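Local coordinates for fiber protein (PDB 5FJL) that forms the trimeric head domain at the end of the adenovirus fibre, a capsid protein that probably attaches the virion to its receptor on the host cell, at residues Ser94-Lys97 against Asp98-Ile102; Ile120-Thr124 against Asp125-Arg129; Val148-Ser151 against Glu152-Glu156. All coordinates share one frame; numbering follows the deposited sequence. Where two conformers were deposited one is given.

Interaction 1 of 3, residues Ser94-Lys97 against Asp98-Ile102; sequences STLK and DELLI
Two bends in the Lys97 side chain, chi3 -72° and chi4 -51°, fold its ammonium group back toward Thr95 O and across the Leu100 side chain. The loop makes an inverse gamma turn centred on Leu96, just before strand 99-103 of the antiparallel fibre head fold. This is a local contact within one continuous piece of chain. The turn is closed by a weak backbone bond from Lys97 N to Thr95 O at 2.8 Å. The same oxygen also accepts Lys97 NZ, with NZ to Thr95 O at 2.8 Å. NZ meets this carbonyl at a C=O...N angle of 135°, tilted somewhat from its plane. Thr95 O is thus gripped twice by one residue, once by its backbone and once by its side chain. NZ has a second anchor in Ser93 O, so two carbonyls of the loop hold the ammonium group. On its way there the lysine chain passes the start of the strand, where Lys97 CE lies 3.4 Å from Glu99 O. Leu100 supplies the apolar side of the contact. One of its branches points to the turn: Leu100 CD2 stands 3.8 Å from Lys97 NZ. The other branch faces the leucine at the turn centre, at a looser distance of 4.5 Å between Leu96 CD1 and Leu100 CD1. Leu100 CD2 also comes within 3.4 Å of Thr95 O, the oxygen that Lys97 grips.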
loop_
_atom_site.group_PDB
_atom_site.type_symbol
_atom_site.label_atom_id
_atom_site.label_comp_id
_atom_site.label_asym_id
_atom_site.label_seq_id
_atom_site.Cartn_x
_atom_site.Cartn_y
_atom_site.Cartn_z
ATOM N N SER A 94 12.453 11.219 19.107
ATOM C CA SER A 94 12.537 9.763 19.169
ATOM C C SER A 94 11.336 9.057 19.799
ATOM O O SER A 94 11.262 7.833 19.807
ATOM C CB SER A 94 13.798 9.327 19.901
ATOM O OG SER A 94 13.836 9.812 21.210
ATOM N N THR A 95 10.351 9.796 20.318
ATOM C CA THR A 95 9.166 9.146 20.839
ATOM C C THR A 95 8.411 8.446 19.725
ATOM O O THR A 95 8.313 8.985 18.615
ATOM C CB THR A 95 8.214 10.156 21.503
ATOM O OG1 THR A 95 8.971 10.997 22.384
ATOM C CG2 THR A 95 7.130 9.405 22.260
ATOM N N LEU A 96 7.862 7.287 20.040
ATOM C CA LEU A 96 7.149 6.465 19.066
ATOM C C LEU A 96 5.717 6.980 18.835
ATOM O O LEU A 96 4.732 6.292 19.124
ATOM C CB LEU A 96 7.200 4.999 19.480
ATOM C CG LEU A 96 6.667 3.943 18.499
ATOM C CD1 LEU A 96 7.194 4.177 17.112
ATOM C CD2 LEU A 96 7.009 2.531 19.002
ATOM N N LYS A 97 5.664 8.167 18.264
ATOM C CA LYS A 97 4.426 8.852 17.957
ATOM C C LYS A 97 3.757 8.219 16.739
ATOM O O LYS A 97 4.371 7.420 16.016
ATOM C CB LYS A 97 4.729 10.327 17.628
ATOM C CG LYS A 97 5.449 11.109 18.721
ATOM C CD LYS A 97 5.924 12.480 18.233
ATOM C CE LYS A 97 7.117 12.433 17.270
ATOM N NZ LYS A 97 8.299 11.624 17.711
ATOM N N ASP A 98 2.537 8.639 16.450
ATOM C CA ASP A 98 1.869 8.156 15.220
ATOM C C ASP A 98 2.228 8.955 13.945
ATOM O O ASP A 98 1.777 8.634 12.828
ATOM C CB ASP A 98 0.359 8.031 15.434
ATOM C CG ASP A 98 -0.324 9.343 15.646
ATOM O OD1 ASP A 98 0.186 10.409 15.313
ATOM O OD2 ASP A 98 -1.464 9.284 16.182
ATOM N N GLU A 99 3.089 9.963 14.091
ATOM C CA GLU A 99 3.660 10.721 12.998
ATOM C C GLU A 99 5.121 10.888 13.353
ATOM O O GLU A 99 5.430 11.403 14.445
ATOM C CB GLU A 99 3.085 12.146 12.877
ATOM C CG GLU A 99 1.635 12.360 12.586
ATOM C CD GLU A 99 1.190 13.825 12.843
ATOM O OE1 GLU A 99 1.953 14.660 13.402
ATOM O OE2 GLU A 99 0.055 14.136 12.464
ATOM N N LEU A 100 6.015 10.515 12.449
ATOM C CA LEU A 100 7.449 10.613 12.701
ATOM C C LEU A 100 8.109 11.352 11.560
ATOM O O LEU A 100 7.755 11.184 10.389
ATOM C CB LEU A 100 8.025 9.196 12.793
ATOM C CG LEU A 100 7.457 8.291 13.869
ATOM C CD1 LEU A 100 7.982 6.888 13.665
ATOM C CD2 LEU A 100 7.884 8.813 15.224
ATOM N N LEU A 101 9.127 12.157 11.888
ATOM C CA LEU A 101 9.842 12.991 10.931
ATOM C C LEU A 101 11.324 12.669 10.947
ATOM O O LEU A 101 11.933 12.685 12.003
ATOM C CB LEU A 101 9.676 14.480 11.281
ATOM C CG LEU A 101 8.256 15.030 11.282
ATOM C CD1 LEU A 101 8.283 16.544 11.445
ATOM C CD2 LEU A 101 7.493 14.708 10.028
ATOM N N ILE A 102 11.891 12.391 9.785
ATOM C CA ILE A 102 13.322 12.115 9.653
ATOM C C ILE A 102 13.900 13.211 8.766
ATOM O O ILE A 102 13.729 13.187 7.557
ATOM C CB ILE A 102 13.539 10.715 9.012
ATOM C CG1 ILE A 102 12.885 9.613 9.863
ATOM C CG2 ILE A 102 15.030 10.459 8.825
ATOM C CD1 ILE A 102 12.745 8.266 9.156
#

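Interaction 2 of 3, residues Ile120-Thr124 against Asp125-Arg129; sequences IFITT and DHVYR
Phe121 and Tyr128 form the hydrogen-bonded pair of a beta hairpin, in which strand 115-122 turns back into strand 127-138. Their backbones bond twice. Phe121 N gives to Tyr128 O at 2.8 Å, nearly straight at 169°, and Tyr128 N returns the bond to Phe121 O, also at 2.8 Å. Nearer the tip, Thr123 N donates to His126 O at 2.9 Å. The reverse bond does not use the Thr123 carbonyl. His126 N instead finds the threonine hydroxyl, with N to Thr123 OG1 at 2.9 Å and a bent angle of 136°. A chi1 of 67° sets OG1 between the backbone N and the carbonyl carbon, where it can reach across the turn. Thr124 and Asp125 form that turn. Glu156 of the same chain satisfies three polar side chains here: its OE1 bonds Thr123 OG1 and His126 ND1, and its OE2 bonds Tyr128 OH. Thr123 CG2 lies at the edge of the Tyr128 ring, 4.1 Å from CE2. On the face opposite Phe121 and Tyr128, Val127 lies alongside both isoleucines. Ile120 CG2 is 3.7 Å from Val127 CG1, and Ile122 CD1 is 3.8 Å from Val127 CG2. Arg129 runs out, extended, to the third subunit of the trimer. Its NE, NH2 and backbone O bond Arg150 O, Asp98 O and Ser151 OG of the third subunit, respectively. Within the hairpin, Arg129 NH1 sits 3.9 Å from Ile120 CD1.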
loop_
_atom_site.group_PDB
_atom_site.type_symbol
_atom_site.label_atom_id
_atom_site.label_comp_id
_atom_site.label_asym_id
_atom_site.label_seq_id
_atom_site.Cartn_x
_atom_site.Cartn_y
_atom_site.Cartn_z
ATOM N N ILE A 120 9.686 -2.448 11.390
ATOM C CA ILE A 120 9.864 -3.013 12.711
ATOM C C ILE A 120 10.432 -1.915 13.587
ATOM O O ILE A 120 11.460 -1.336 13.255
ATOM C CB ILE A 120 10.786 -4.245 12.709
ATOM C CG1 ILE A 120 10.184 -5.381 11.853
ATOM C CG2 ILE A 120 11.031 -4.734 14.123
ATOM C CD1 ILE A 120 11.187 -6.435 11.482
ATOM N N PHE A 121 9.740 -1.602 14.672
ATOM C CA PHE A 121 10.194 -0.620 15.653
ATOM C C PHE A 121 10.676 -1.345 16.881
ATOM O O PHE A 121 9.944 -2.137 17.456
ATOM C CB PHE A 121 9.076 0.382 16.036
ATOM C CG PHE A 121 8.610 1.213 14.867
ATOM C CD1 PHE A 121 7.566 0.778 14.050
ATOM C CD2 PHE A 121 9.199 2.437 14.575
ATOM C CE1 PHE A 121 7.161 1.528 12.964
ATOM C CE2 PHE A 121 8.769 3.186 13.485
ATOM C CZ PHE A 121 7.768 2.711 12.673
ATOM N N ILE A 122 11.926 -1.081 17.246
ATOM C CA ILE A 122 12.539 -1.643 18.454
ATOM C C ILE A 122 12.580 -0.564 19.513
ATOM O O ILE A 122 13.156 0.508 19.296
ATOM C CB ILE A 122 13.975 -2.130 18.173
ATOM C CG1 ILE A 122 14.029 -3.059 16.960
ATOM C CG2 ILE A 122 14.578 -2.740 19.424
ATOM C CD1 ILE A 122 13.289 -4.329 17.099
ATOM N N THR A 123 11.949 -0.835 20.661
ATOM C CA THR A 123 12.064 0.008 21.831
ATOM C C THR A 123 12.843 -0.792 22.893
ATOM O O THR A 123 13.154 -1.969 22.686
ATOM C CB THR A 123 10.704 0.450 22.372
ATOM O OG1 THR A 123 10.011 -0.675 22.871
ATOM C CG2 THR A 123 9.862 1.149 21.259
ATOM N N THR A 124 13.142 -0.172 24.029
ATOM C CA THR A 124 13.822 -0.931 25.083
ATOM C C THR A 124 13.034 -2.166 25.472
ATOM O O THR A 124 13.621 -3.263 25.655
ATOM C CB THR A 124 14.035 -0.031 26.320
ATOM O OG1 THR A 124 14.870 1.070 25.962
ATOM C CG2 THR A 124 14.669 -0.829 27.449
ATOM N N ASP A 125 11.703 -2.059 25.586
ATOM C CA ASP A 125 10.897 -3.154 26.070
ATOM C C ASP A 125 10.183 -3.957 25.044
ATOM O O ASP A 125 9.699 -5.051 25.354
ATOM C CB ASP A 125 9.856 -2.625 27.064
ATOM C CG ASP A 125 10.472 -2.145 28.381
ATOM O OD1 ASP A 125 11.656 -2.400 28.699
ATOM O OD2 ASP A 125 9.705 -1.514 29.158
ATOM N N HIS A 126 10.021 -3.449 23.809
ATOM C CA HIS A 126 9.116 -4.087 22.850
ATOM C C HIS A 126 9.652 -4.119 21.427
ATOM O O HIS A 126 10.583 -3.395 21.080
ATOM C CB HIS A 126 7.721 -3.376 22.832
ATOM C CG HIS A 126 6.997 -3.479 24.125
ATOM N ND1 HIS A 126 6.880 -2.428 25.005
ATOM C CD2 HIS A 126 6.419 -4.543 24.719
ATOM C CE1 HIS A 126 6.219 -2.835 26.076
ATOM N NE2 HIS A 126 5.913 -4.106 25.916
ATOM N N VAL A 127 9.019 -4.946 20.610
ATOM C CA VAL A 127 9.235 -5.017 19.185
ATOM C C VAL A 127 7.865 -4.874 18.556
ATOM O O VAL A 127 6.946 -5.674 18.847
ATOM C CB VAL A 127 9.856 -6.335 18.745
ATOM C CG1 VAL A 127 10.014 -6.397 17.222
ATOM C CG2 VAL A 127 11.222 -6.504 19.378
ATOM N N TYR A 128 7.710 -3.878 17.688
ATOM C CA TYR A 128 6.436 -3.612 17.013
ATOM C C TYR A 128 6.662 -3.823 15.523
ATOM O O TYR A 128 7.431 -3.109 14.890
ATOM C CB TYR A 128 5.979 -2.186 17.265
ATOM C CG TYR A 128 5.696 -1.889 18.703
ATOM C CD1 TYR A 128 4.610 -2.477 19.338
ATOM C CD2 TYR A 128 6.503 -1.041 19.442
ATOM C CE1 TYR A 128 4.368 -2.253 20.680
ATOM C CE2 TYR A 128 6.243 -0.776 20.773
ATOM C CZ TYR A 128 5.158 -1.389 21.372
ATOM O OH TYR A 128 4.861 -1.150 22.699
ATOM N N ARG A 129 5.926 -4.743 14.947
ATOM C CA ARG A 129 5.973 -5.048 13.540
ATOM C C ARG A 129 4.683 -4.580 12.940
ATOM O O ARG A 129 3.618 -5.029 13.375
ATOM C CB ARG A 129 6.154 -6.549 13.363
ATOM C CG ARG A 129 6.241 -7.068 11.974
ATOM C CD ARG A 129 6.290 -8.614 12.023
ATOM N NE ARG A 129 6.379 -9.171 10.712
ATOM C CZ ARG A 129 7.491 -9.477 10.084
ATOM N NH1 ARG A 129 8.684 -9.245 10.651
ATOM N NH2 ARG A 129 7.459 -10.054 8.904
#

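Interaction 3 of 3, residues Val148-Ser151 against Glu152-Glu156; sequences VLRS and ESKHE
Arg150 bends back to hold the carbonyl of Glu152, two residues further on. The oxygen, Glu152 O, lies at the edge of the guanidinium, near its plane, 2.9 Å from both Arg150 NH1 and NH2. Both bonds are weak, with N-H...O angles of 125°. The bend at chi3, 55°, turns the guanidinium toward the oxygen. Glu152 sends its own side chain the other way, to a salt bridge in which Lys154 NZ lies 2.7 Å from Glu152 OE2. The ammonium group comes from above the carboxylate plane. A water accepts from Ser153 N at 3.0 Å and gives a weak bond to the carbonyl of Ser151. In the next shell, Glu130 forms a salt bridge with Arg150 NE, and Lys97 O takes a bond from NH1. Phe121 adds a cation-pi contact. These partners probably fix the guanidinium, and Glu130 probably balances its buried charge. Ser151 OG and Arg150 O bond Arg129 of the second subunit. Beyond Lys154 the chain makes an inverse gamma turn centred on His155. In all, the contact belongs to the loop between strands 144-149 and 160-171, its Glu152 carbonyl held by an arginine, in the antiparallel beta fold of the trimeric fibre head.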
loop_
_atom_site.group_PDB
_atom_site.type_symbol
_atom_site.label_atom_id
_atom_site.label_comp_id
_atom_site.label_asym_id
_atom_site.label_seq_id
_atom_site.Cartn_x
_atom_site.Cartn_y
_atom_site.Cartn_z
ATOM N N VAL A 148 6.941 9.313 8.357
ATOM C CA VAL A 148 6.364 7.984 8.567
ATOM C C VAL A 148 5.090 8.170 9.350
ATOM O O VAL A 148 5.095 8.810 10.412
ATOM C CB VAL A 148 7.310 7.065 9.338
ATOM C CG1 VAL A 148 6.748 5.655 9.484
ATOM C CG2 VAL A 148 8.684 7.003 8.675
ATOM N N LEU A 149 3.987 7.615 8.840
ATOM C CA LEU A 149 2.700 7.677 9.528
ATOM C C LEU A 149 2.311 6.312 10.021
ATOM O O LEU A 149 2.395 5.328 9.289
ATOM C CB LEU A 149 1.607 8.193 8.622
ATOM C CG LEU A 149 1.832 9.547 7.976
ATOM C CD1 LEU A 149 0.577 9.926 7.186
ATOM C CD2 LEU A 149 2.067 10.616 9.021
ATOM N N ARG A 150 1.907 6.215 11.277
ATOM C CA ARG A 150 1.581 4.970 11.938
ATOM C C ARG A 150 0.170 5.011 12.485
ATOM O O ARG A 150 -0.442 6.094 12.578
ATOM C CB ARG A 150 2.542 4.728 13.101
ATOM C CG ARG A 150 4.020 4.654 12.726
ATOM C CD ARG A 150 4.920 4.543 13.942
ATOM N NE ARG A 150 4.517 3.420 14.756
ATOM C CZ ARG A 150 3.929 3.489 15.935
ATOM N NH1 ARG A 150 3.694 4.657 16.526
ATOM N NH2 ARG A 150 3.534 2.372 16.554
ATOM N N SER A 151 -0.338 3.849 12.864
ATOM C CA SER A 151 -1.689 3.730 13.440
ATOM C C SER A 151 -1.770 4.107 14.906
ATOM O O SER A 151 -2.767 4.730 15.352
ATOM C CB SER A 151 -2.209 2.305 13.316
ATOM O OG SER A 151 -3.462 2.203 13.990
ATOM N N GLU A 152 -0.760 3.723 15.689
ATOM C CA GLU A 152 -0.863 3.788 17.163
ATOM C C GLU A 152 0.352 4.345 17.889
ATOM O O GLU A 152 1.404 3.679 17.930
ATOM C CB GLU A 152 -1.163 2.402 17.712
ATOM C CG GLU A 152 -1.758 2.444 19.118
ATOM C CD GLU A 152 -1.795 1.080 19.783
ATOM O OE1 GLU A 152 -2.062 0.064 19.085
ATOM O OE2 GLU A 152 -1.534 1.034 21.010
ATOM N N SER A 153 0.200 5.502 18.519
ATOM C CA SER A 153 1.270 6.093 19.329
ATOM C C SER A 153 1.557 5.270 20.584
ATOM O O SER A 153 0.658 4.614 21.126
ATOM C CB SER A 153 0.962 7.538 19.711
ATOM O OG SER A 153 -0.106 7.560 20.625
ATOM N N LYS A 154 2.832 5.259 20.977
ATOM C CA LYS A 154 3.289 4.577 22.185
ATOM C C LYS A 154 4.136 5.567 22.958
ATOM O O LYS A 154 4.898 6.344 22.363
ATOM C CB LYS A 154 4.162 3.356 21.858
ATOM C CG LYS A 154 3.558 2.341 20.904
ATOM C CD LYS A 154 2.459 1.533 21.549
ATOM C CE LYS A 154 1.958 0.532 20.528
ATOM N NZ LYS A 154 0.865 -0.297 21.079
ATOM N N HIS A 155 4.058 5.510 24.287
ATOM C CA HIS A 155 4.883 6.359 25.149
ATOM C C HIS A 155 6.198 5.659 25.423
ATOM O O HIS A 155 6.488 5.210 26.545
ATOM C CB HIS A 155 4.159 6.666 26.473
ATOM C CG HIS A 155 2.953 7.530 26.311
ATOM N ND1 HIS A 155 3.003 8.777 25.722
ATOM C CD2 HIS A 155 1.665 7.338 26.687
ATOM C CE1 HIS A 155 1.792 9.311 25.728
ATOM N NE2 HIS A 155 0.964 8.459 26.311
ATOM N N GLU A 156 6.959 5.490 24.343
ATOM C CA GLU A 156 8.238 4.763 24.354
ATOM C C GLU A 156 9.171 5.437 23.384
ATOM O O GLU A 156 8.744 6.130 22.477
ATOM C CB GLU A 156 8.078 3.317 23.926
ATOM C CG GLU A 156 7.220 2.477 24.844
ATOM C CD GLU A 156 6.960 1.121 24.283
ATOM O OE1 GLU A 156 7.888 0.274 24.304
ATOM O OE2 GLU A 156 5.828 0.845 23.845
HETATM O O HOH W 1 -2.235 7.122 17.721
#

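From the N terminus the three contacts follow in series; none nests in or crosses another. Interaction 1 closes a loop ahead of strand 99-103. Interaction 2 closes the hairpin between strands 115-122 and 127-138. Interaction 3 lies in the loop that follows strand 144-149. In space they meet. Residues 94-102 run beside 148-156, joined by Leu100 N to Val148 O and Leu96 N to Glu156 O, both 2.8 Å. Leu96 also packs on the hairpin, with CD2 3.6 Å from Tyr128 CD2. Lys154 packs on the same tyrosine. The three together join two loops and a hairpin of the same sheet; interactions 1 and 3 touch the second subunit and interaction 2 the third.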